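Local coordinates for uncharacterized conserved protein (Staphylococcus epidermidis, PDB 3FRM) that is of unknown function but carries a GNAT-type acetyltransferase domain and an acetyltransferase-related domain, so it may transfer acyl groups, at residues K55-Q60 and L72-P77; L93-G98 and Y247-E252; E165-Y170 and G177-I182. One frame throughout, in Å; residues are numbered along the deposited sequence.

Contact 1 of 3, residues K55-Q60 and L72-P77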
loop_
_atom_site.group_PDB
_atom_site.type_symbol
_atom_site.label_atom_id
_atom_site.label_comp_id
_atom_site.label_asym_id
_atom_site.label_seq_id
_atom_site.Cartn_x
_atom_site.Cartn_y
_atom_site.Cartn_z
ATOM N N LYS A 55 15.953 23.206 -16.089
ATOM C CA LYS A 55 16.885 24.123 -15.476
ATOM C C LYS A 55 17.195 23.690 -14.052
ATOM O O LYS A 55 18.347 23.746 -13.660
ATOM C CB LYS A 55 16.321 25.545 -15.515
ATOM C CG LYS A 55 16.504 26.238 -16.869
ATOM C CD LYS A 55 15.552 27.384 -17.055
ATOM C CE LYS A 55 15.519 27.776 -18.523
ATOM N NZ LYS A 55 14.206 28.441 -18.917
ATOM N N ASP A 56 16.199 23.182 -13.324
ATOM C CA ASP A 56 16.375 22.795 -11.927
ATOM C C ASP A 56 17.170 21.489 -11.854
ATOM O O ASP A 56 17.959 21.255 -10.924
ATOM C CB ASP A 56 15.031 22.640 -11.232
ATOM C CG ASP A 56 14.214 23.947 -11.185
ATOM O OD1 ASP A 56 14.768 25.051 -11.327
ATOM O OD2 ASP A 56 12.986 23.868 -10.952
ATOM N N ILE A 57 16.996 20.646 -12.864
ATOM C CA ILE A 57 17.854 19.466 -12.990
ATOM C C ILE A 57 19.299 19.830 -13.034
ATOM O O ILE A 57 20.133 19.144 -12.428
ATOM C CB ILE A 57 17.519 18.645 -14.226
ATOM C CG1 ILE A 57 16.442 17.644 -13.840
ATOM C CG2 ILE A 57 18.728 17.846 -14.727
ATOM C CD1 ILE A 57 15.504 17.343 -14.962
ATOM N N GLU A 58 19.602 20.909 -13.749
ATOM C CA GLU A 58 21.008 21.263 -14.012
ATOM C C GLU A 58 21.688 21.804 -12.760
ATOM O O GLU A 58 22.702 21.314 -12.381
ATOM C CB GLU A 58 21.116 22.245 -15.174
ATOM C CG GLU A 58 20.819 21.635 -16.535
ATOM C CD GLU A 58 21.632 20.352 -16.782
ATOM O OE1 GLU A 58 22.894 20.374 -16.710
ATOM O OE2 GLU A 58 20.993 19.304 -17.047
ATOM N N VAL A 59 21.076 22.789 -12.124
ATOM C CA VAL A 59 21.389 23.206 -10.762
ATOM C C VAL A 59 21.615 22.056 -9.826
ATOM O O VAL A 59 22.682 21.982 -9.252
ATOM C CB VAL A 59 20.308 24.160 -10.122
ATOM C CG1 VAL A 59 20.871 24.760 -8.834
ATOM C CG2 VAL A 59 20.002 25.270 -11.057
ATOM N N GLN A 60 20.648 21.147 -9.689
ATOM C CA GLN A 60 20.772 20.066 -8.674
ATOM C C GLN A 60 21.897 19.144 -9.029
ATOM O O GLN A 60 22.651 18.753 -8.144
ATOM C CB GLN A 60 19.510 19.229 -8.472
ATOM C CG GLN A 60 19.546 18.472 -7.154
ATOM C CD GLN A 60 18.383 17.525 -6.965
ATOM O OE1 GLN A 60 18.495 16.361 -7.230
ATOM N NE2 GLN A 60 17.253 18.033 -6.519
ATOM N N LEU A 72 19.445 12.174 -8.085
ATOM C CA LEU A 72 18.660 13.357 -8.281
ATOM C C LEU A 72 17.273 13.115 -7.673
ATOM O O LEU A 72 16.729 12.024 -7.808
ATOM C CB LEU A 72 18.499 13.653 -9.779
ATOM C CG LEU A 72 19.634 14.028 -10.695
ATOM C CD1 LEU A 72 19.019 14.585 -12.011
ATOM C CD2 LEU A 72 20.497 15.082 -10.042
ATOM N N SER A 73 16.684 14.125 -7.038
ATOM C CA SER A 73 15.384 13.923 -6.488
ATOM C C SER A 73 14.556 15.195 -6.193
ATOM O O SER A 73 15.097 16.208 -5.820
ATOM C CB SER A 73 15.509 13.022 -5.270
ATOM O OG SER A 73 16.050 13.708 -4.196
ATOM N N PHE A 74 13.240 15.091 -6.347
ATOM C CA PHE A 74 12.343 16.189 -6.160
ATOM C C PHE A 74 11.055 15.668 -5.591
ATOM O O PHE A 74 10.647 14.545 -5.893
ATOM C CB PHE A 74 12.034 16.854 -7.520
ATOM C CG PHE A 74 13.293 17.226 -8.334
ATOM C CD1 PHE A 74 13.774 18.520 -8.340
ATOM C CD2 PHE A 74 13.990 16.266 -9.058
ATOM C CE1 PHE A 74 14.936 18.866 -9.091
ATOM C CE2 PHE A 74 15.162 16.603 -9.781
ATOM C CZ PHE A 74 15.614 17.898 -9.807
ATOM N N SER A 75 10.434 16.490 -4.742
ATOM C CA SER A 75 9.055 16.347 -4.317
ATOM C C SER A 75 8.307 17.465 -4.955
ATOM O O SER A 75 8.862 18.545 -5.064
ATOM C CB SER A 75 8.918 16.616 -2.844
ATOM O OG SER A 75 9.624 15.656 -2.205
ATOM N N PHE A 76 7.027 17.231 -5.240
ATOM C CA PHE A 76 6.194 18.233 -5.837
ATOM C C PHE A 76 5.190 18.779 -4.809
ATOM O O PHE A 76 5.181 18.371 -3.652
ATOM C CB PHE A 76 5.553 17.684 -7.134
ATOM C CG PHE A 76 6.541 17.469 -8.243
ATOM C CD1 PHE A 76 6.881 18.487 -9.079
ATOM C CD2 PHE A 76 7.158 16.245 -8.420
ATOM C CE1 PHE A 76 7.843 18.289 -10.107
ATOM C CE2 PHE A 76 8.090 16.034 -9.405
ATOM C CZ PHE A 76 8.442 17.065 -10.261
ATOM N N PRO A 77 4.365 19.747 -5.205
ATOM C CA PRO A 77 3.554 20.392 -4.157
ATOM C C PRO A 77 2.501 19.453 -3.562
ATOM O O PRO A 77 1.958 18.592 -4.241
ATOM C CB PRO A 77 2.876 21.520 -4.901
ATOM C CG PRO A 77 3.903 21.782 -6.118
ATOM C CD PRO A 77 4.319 20.440 -6.510
#

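Contact 2 of 3, residues L93-G98 and Y247-E252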
loop_
_atom_site.group_PDB
_atom_site.type_symbol
_atom_site.label_atom_id
_atom_site.label_comp_id
_atom_site.label_asym_id
_atom_site.label_seq_id
_atom_site.Cartn_x
_atom_site.Cartn_y
_atom_site.Cartn_z
ATOM N N LEU A 93 13.633 10.777 -18.790
ATOM C CA LEU A 93 14.949 10.963 -18.192
ATOM C C LEU A 93 15.300 9.837 -17.173
ATOM O O LEU A 93 16.339 9.870 -16.494
ATOM C CB LEU A 93 15.053 12.381 -17.608
ATOM C CG LEU A 93 15.089 13.519 -18.661
ATOM C CD1 LEU A 93 15.196 14.809 -17.913
ATOM C CD2 LEU A 93 16.275 13.404 -19.695
ATOM N N GLY A 94 14.436 8.832 -17.094
ATOM C CA GLY A 94 14.705 7.655 -16.329
ATOM C C GLY A 94 14.545 7.852 -14.830
ATOM O O GLY A 94 15.388 7.337 -14.057
ATOM N N PHE A 95 13.522 8.611 -14.404
ATOM C CA PHE A 95 13.206 8.782 -12.964
ATOM C C PHE A 95 12.218 7.732 -12.523
ATOM O O PHE A 95 11.453 7.266 -13.333
ATOM C CB PHE A 95 12.556 10.165 -12.674
ATOM C CG PHE A 95 13.539 11.285 -12.522
ATOM C CD1 PHE A 95 13.886 11.738 -11.260
ATOM C CD2 PHE A 95 14.182 11.831 -13.648
ATOM C CE1 PHE A 95 14.845 12.751 -11.097
ATOM C CE2 PHE A 95 15.167 12.861 -13.521
ATOM C CZ PHE A 95 15.489 13.334 -12.244
ATOM N N GLN A 96 12.250 7.364 -11.245
ATOM C CA GLN A 96 11.197 6.607 -10.612
ATOM C C GLN A 96 10.168 7.598 -10.045
ATOM O O GLN A 96 10.537 8.555 -9.349
ATOM C CB GLN A 96 11.751 5.852 -9.423
ATOM C CG GLN A 96 13.026 5.009 -9.604
ATOM C CD GLN A 96 13.647 4.622 -8.211
ATOM O OE1 GLN A 96 12.936 4.587 -7.177
ATOM N NE2 GLN A 96 14.965 4.370 -8.183
ATOM N N ILE A 97 8.885 7.337 -10.270
ATOM C CA ILE A 97 7.819 8.204 -9.769
ATOM C C ILE A 97 7.143 7.531 -8.612
ATOM O O ILE A 97 6.831 6.363 -8.710
ATOM C CB ILE A 97 6.797 8.455 -10.846
ATOM C CG1 ILE A 97 7.521 9.029 -12.049
ATOM C CG2 ILE A 97 5.727 9.450 -10.394
ATOM C CD1 ILE A 97 6.592 9.442 -13.218
ATOM N N GLY A 98 6.906 8.231 -7.507
ATOM C CA GLY A 98 6.136 7.637 -6.453
ATOM C C GLY A 98 5.276 8.678 -5.762
ATOM O O GLY A 98 5.268 9.828 -6.161
ATOM N N TYR A 247 3.587 13.813 -4.965
ATOM C CA TYR A 247 4.423 13.126 -5.941
ATOM C C TYR A 247 5.909 13.373 -5.632
ATOM O O TYR A 247 6.276 14.438 -5.160
ATOM C CB TYR A 247 4.098 13.565 -7.398
ATOM C CG TYR A 247 2.928 12.805 -7.868
ATOM C CD1 TYR A 247 3.060 11.536 -8.408
ATOM C CD2 TYR A 247 1.646 13.310 -7.657
ATOM C CE1 TYR A 247 1.932 10.772 -8.743
ATOM C CE2 TYR A 247 0.535 12.592 -7.996
ATOM C CZ TYR A 247 0.649 11.331 -8.538
ATOM O OH TYR A 247 -0.544 10.654 -8.828
ATOM N N HIS A 248 6.755 12.407 -5.947
ATOM C CA HIS A 248 8.163 12.509 -5.684
ATOM C C HIS A 248 8.915 11.585 -6.668
ATOM O O HIS A 248 8.451 10.512 -7.067
ATOM C CB HIS A 248 8.508 12.231 -4.198
ATOM C CG HIS A 248 8.777 10.795 -3.906
ATOM N ND1 HIS A 248 7.788 9.917 -3.510
ATOM C CD2 HIS A 248 9.913 10.062 -4.012
ATOM C CE1 HIS A 248 8.303 8.708 -3.374
ATOM N NE2 HIS A 248 9.591 8.771 -3.659
ATOM N N ILE A 249 10.045 12.057 -7.123
ATOM C CA ILE A 249 10.766 11.290 -8.108
ATOM C C ILE A 249 12.187 11.136 -7.668
ATOM O O ILE A 249 12.695 12.010 -6.983
ATOM C CB ILE A 249 10.681 11.985 -9.480
ATOM C CG1 ILE A 249 11.243 13.392 -9.430
ATOM C CG2 ILE A 249 9.204 12.083 -9.914
ATOM C CD1 ILE A 249 11.525 13.931 -10.839
ATOM N N LEU A 250 12.832 10.063 -8.132
ATOM C CA LEU A 250 14.182 9.682 -7.742
ATOM C C LEU A 250 14.874 9.017 -8.912
ATOM O O LEU A 250 14.297 8.134 -9.557
ATOM C CB LEU A 250 14.130 8.677 -6.552
ATOM C CG LEU A 250 15.459 8.045 -6.042
ATOM C CD1 LEU A 250 16.456 9.134 -5.620
ATOM C CD2 LEU A 250 15.172 7.139 -4.821
ATOM N N LYS A 251 16.094 9.469 -9.199
ATOM C CA LYS A 251 17.013 8.802 -10.108
ATOM C C LYS A 251 18.254 8.504 -9.295
ATOM O O LYS A 251 18.929 9.409 -8.846
ATOM C CB LYS A 251 17.401 9.681 -11.282
ATOM C CG LYS A 251 18.165 8.930 -12.361
ATOM C CD LYS A 251 18.414 9.853 -13.548
ATOM C CE LYS A 251 19.155 9.155 -14.679
ATOM N NZ LYS A 251 19.014 9.939 -15.951
ATOM N N GLU A 252 18.545 7.228 -9.100
ATOM C CA GLU A 252 19.604 6.817 -8.195
ATOM C C GLU A 252 20.991 7.138 -8.738
ATOM O O GLU A 252 21.928 7.267 -7.951
ATOM C CB GLU A 252 19.453 5.350 -7.872
ATOM C CG GLU A 252 18.191 5.058 -7.036
ATOM C CD GLU A 252 17.947 3.557 -6.758
ATOM O OE1 GLU A 252 16.759 3.191 -6.558
ATOM O OE2 GLU A 252 18.918 2.749 -6.717
HETATM O O HOH W 1 16.611 5.180 -10.313
#

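Contact 3 of 3, residues E165-Y170 and G177-I182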
loop_
_atom_site.group_PDB
_atom_site.type_symbol
_atom_site.label_atom_id
_atom_site.label_comp_id
_atom_site.label_asym_id
_atom_site.label_seq_id
_atom_site.Cartn_x
_atom_site.Cartn_y
_atom_site.Cartn_z
ATOM N N GLU A 165 13.953 10.989 19.145
ATOM C CA GLU A 165 13.951 9.914 20.151
ATOM C C GLU A 165 13.607 8.571 19.491
ATOM O O GLU A 165 12.938 8.547 18.458
ATOM C CB GLU A 165 12.991 10.204 21.302
ATOM C CG GLU A 165 13.639 10.701 22.636
ATOM C CD GLU A 165 15.151 10.443 22.769
ATOM O OE1 GLU A 165 15.906 11.444 22.649
ATOM O OE2 GLU A 165 15.588 9.271 22.987
ATOM N N ARG A 166 14.093 7.465 20.071
ATOM C CA ARG A 166 13.873 6.157 19.487
ATOM C C ARG A 166 13.399 5.104 20.477
ATOM O O ARG A 166 13.762 5.125 21.663
ATOM C CB ARG A 166 15.126 5.695 18.769
ATOM C CG ARG A 166 15.541 6.610 17.653
ATOM C CD ARG A 166 17.001 6.414 17.355
ATOM N NE ARG A 166 17.361 6.988 16.076
ATOM C CZ ARG A 166 17.884 8.189 15.916
ATOM N NH1 ARG A 166 18.140 8.963 16.969
ATOM N NH2 ARG A 166 18.114 8.617 14.680
ATOM N N LEU A 167 12.554 4.189 19.992
ATOM C CA LEU A 167 12.082 3.077 20.812
ATOM C C LEU A 167 12.469 1.666 20.326
ATOM O O LEU A 167 12.519 1.435 19.151
ATOM C CB LEU A 167 10.579 3.201 20.960
ATOM C CG LEU A 167 10.204 4.505 21.666
ATOM C CD1 LEU A 167 8.695 4.767 21.584
ATOM C CD2 LEU A 167 10.696 4.543 23.109
ATOM N N VAL A 168 12.745 0.741 21.241
ATOM C CA VAL A 168 12.919 -0.667 20.910
ATOM C C VAL A 168 11.953 -1.403 21.792
ATOM O O VAL A 168 11.929 -1.173 23.013
ATOM C CB VAL A 168 14.345 -1.207 21.276
ATOM C CG1 VAL A 168 14.492 -2.706 20.949
ATOM C CG2 VAL A 168 15.403 -0.450 20.562
ATOM N N ALA A 169 11.153 -2.277 21.177
ATOM C CA ALA A 169 10.287 -3.179 21.921
ATOM C C ALA A 169 10.947 -4.546 22.035
ATOM O O ALA A 169 11.635 -5.015 21.066
ATOM C CB ALA A 169 8.956 -3.311 21.254
ATOM N N TYR A 170 10.747 -5.176 23.205
ATOM C CA TYR A 170 11.245 -6.518 23.446
ATOM C C TYR A 170 10.112 -7.422 23.811
ATOM O O TYR A 170 9.236 -7.052 24.608
ATOM C CB TYR A 170 12.260 -6.581 24.600
ATOM C CG TYR A 170 13.508 -5.755 24.437
ATOM C CD1 TYR A 170 14.752 -6.372 24.244
ATOM C CD2 TYR A 170 13.461 -4.358 24.487
ATOM C CE1 TYR A 170 15.927 -5.639 24.083
ATOM C CE2 TYR A 170 14.637 -3.600 24.320
ATOM C CZ TYR A 170 15.869 -4.258 24.141
ATOM O OH TYR A 170 17.026 -3.526 24.027
ATOM N N GLY A 177 10.814 -4.681 17.737
ATOM C CA GLY A 177 10.084 -3.538 17.139
ATOM C C GLY A 177 10.846 -2.230 17.332
ATOM O O GLY A 177 11.472 -2.024 18.369
ATOM N N ILE A 178 10.815 -1.335 16.356
ATOM C CA ILE A 178 11.446 -0.028 16.563
ATOM C C ILE A 178 10.603 1.137 16.028
ATOM O O ILE A 178 9.675 0.956 15.201
ATOM C CB ILE A 178 12.950 0.024 16.018
ATOM C CG1 ILE A 178 12.968 -0.215 14.512
ATOM C CG2 ILE A 178 13.867 -1.012 16.767
ATOM C CD1 ILE A 178 14.436 -0.078 13.886
ATOM N N VAL A 179 10.885 2.347 16.500
ATOM C CA VAL A 179 10.273 3.495 15.849
ATOM C C VAL A 179 11.077 4.679 16.273
ATOM O O VAL A 179 11.652 4.651 17.347
ATOM C CB VAL A 179 8.752 3.647 16.242
ATOM C CG1 VAL A 179 8.551 3.810 17.824
ATOM C CG2 VAL A 179 8.074 4.738 15.425
ATOM N N ASP A 180 11.123 5.676 15.405
ATOM C CA ASP A 180 11.634 7.015 15.674
ATOM C C ASP A 180 10.493 7.999 15.921
ATOM O O ASP A 180 9.462 7.925 15.272
ATOM C CB ASP A 180 12.326 7.521 14.434
ATOM C CG ASP A 180 13.544 6.755 14.138
ATOM O OD1 ASP A 180 14.398 7.289 13.410
ATOM O OD2 ASP A 180 13.683 5.628 14.665
ATOM N N ILE A 181 10.716 8.926 16.847
ATOM C CA ILE A 181 9.754 9.945 17.134
ATOM C C ILE A 181 10.424 11.288 17.157
ATOM O O ILE A 181 11.494 11.455 17.733
ATOM C CB ILE A 181 8.940 9.708 18.462
ATOM C CG1 ILE A 181 9.855 9.335 19.610
ATOM C CG2 ILE A 181 7.942 8.596 18.276
ATOM C CD1 ILE A 181 10.107 7.820 19.759
ATOM N N ILE A 182 9.738 12.227 16.519
ATOM C CA ILE A 182 10.156 13.599 16.398
ATOM C C ILE A 182 9.051 14.396 17.055
ATOM O O ILE A 182 7.888 14.409 16.585
ATOM C CB ILE A 182 10.295 14.041 14.915
ATOM C CG1 ILE A 182 11.343 13.223 14.182
ATOM C CG2 ILE A 182 10.634 15.519 14.794
ATOM C CD1 ILE A 182 10.705 12.225 13.214
#

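Contact 1 of 3, residues K55-Q60 and L72-P77
Q60 reaches from helix 50-66 to the backbone of S73, and its side chain can be followed outward atom by atom. From CB, CG lies anti to the backbone N (chi1 -161°) and the chain stays extended, which carries the amide off the helix toward strand 72-75. The amide carbon CD of Q60 comes within 4.0 Å of F74 CZ. At the tip, Q60 OE1 accepts from S73 N at 2.9 Å, in the carbonyl plane and on a lone pair, with 158° at the hydrogen. The same Q60 OE1 lies 3.7 Å from CD2 of L72. The other branch, NE2, donates to S73 O and sits above one face of the F74 ring, offset toward its rim, with amide and ring planes 17° apart. The modelled place of NE2 is less sure, because it comes too close to an atom elsewhere.

Helix 50-66 is the connection of a beta-alpha-beta unit between the parallel neighbours 41-44 and 72-75, and S73 also shares a backbone hydrogen bond with W42. The F74 ring is approached at its edge by D56 O, 4.2 Å from CZ, and obliquely by I57 CG1, 4.1 Å from the same CZ, while W42 and W53 meet it edge-to-face. I57 also sends CG2 to within 4.3 Å of L72 CD1. The D56 carboxylate turns elsewhere, to the hydroxyl of Y44 and to R24.

Contact 2 of 3, residues L93-G98 and Y247-E252
K251 CB lies over one face of the F95 ring, and the chain beyond it, with CG anti to the backbone N (chi1 -170°) and extended, carries NZ on to L93 O. In I249, by contrast, CG1 is held between the backbone N and the carbonyl carbon (chi1 58°), which brings CD1 against the other face of that ring. F95 is therefore sandwiched between two alternate residues of strand 241-251, I249 and K251. K251 CB stands 4.0 Å from the F95 ring centroid, 12° off its normal, a CH-pi contact. I249 CD1 and F95 CD1 are 3.2 Å apart as modelled, closer than a normal carbon–carbon contact, so the exact distance is doubtful. W53 meets the same ring edge-to-face.

The backbones pair antiparallel, with hydrogen-bonded pairs at Q96–L250 and G98–H248. Strand 241-251, from the C-terminal end of the chain, is thus inserted between strands 96-105 and 72-75 of the N-terminal half. G98 N lies over the face of the H248 imidazole. Q96 NE2 donates to E252 OE1 at 2.7 Å, meeting it from above the carboxylate plane, and one water accepts from both Q96 NE2 and E252 N. Y247 bonds by its hydroxyl to H201 of the second subunit.

K251 NZ donates to L93 O over 2.7 Å. As L93 directly follows helix 84-92, the lysine cation would probably offset the partial negative charge of that helix end.

Contact 3 of 3, residues E165-Y170 and G177-I182
L167, V179 and I181 form the apolar centre on one face of the antiparallel beta hairpin made by strands 165-171 and 174-183, part of the GNAT-type sheet. L167 CB lies 3.8 Å from V179 CG1, the two side chains running side by side and pointing the same way. I181 instead crosses L167 at about a right angle. With its CG1 placed between backbone N and carbonyl carbon and chi2 at -90°, I181 swings CD1 back over the partner strand, 3.8 Å from L167 CG. E165 CB joins this row at 3.7 Å from I181 CG1. Helix 204-216 packs on the face through Y211, I208 and M215.

On the face of V168 and I178, the branches V168 CG2 and I178 CG2 approach to 4.1 Å, and Y132 of helix 129-136 touches both residues. Between the faces the backbones are joined in the hydrogen-bonded pairs E165–I181, L167–V179 and A169–G177. In the second of these L167 N donates to V179 O with 172° at the hydrogen; in the third the return bond from G177 N to A169 O is weak. CA-H...O contacts fill in between, as from V168 CA to G177 O.

The polar edge belongs to R166 and D180, which lie side by side with CG of the arginine 3.7 Å from D180 OD2. Their tips have stronger partners elsewhere: R166 NH1 bonds to D162, a residue of the sodium site, and D180 OD2 to the hydroxyl of Y132. Guanidinium and carboxylate planes stand 73° apart. D180 OD1 lies well out of the guanidinium plane, 4.0 Å from R166 NE; no N-H points at it, and the long salt bridge rests on charge alone. R166 NE itself is buried with no partner in the model.

Overall arrangement
All three contacts reach one mixed sheet, contact 1 through its strand 72-75 alone. Contacts 1 and 2 are neighbours, their centres about 10 Å apart, and join directly because strand 72-75 pairs with strand 241-251: F74 O is 2.8 Å from I249 N and F76 N 2.9 Å from Y247 O, both probable hydrogen bonds. Contact 3 lies on the opposite side of the chain's centre, its centre about 32 Å from that of contact 1 and about 29 Å from that of contact 2, and is nested in the chain loop that contact 2 closes. The sodium ion lies about 4 Å from the E165 side chain; a sulfate, probably from crystallisation, lies about 5 Å from that of Y247.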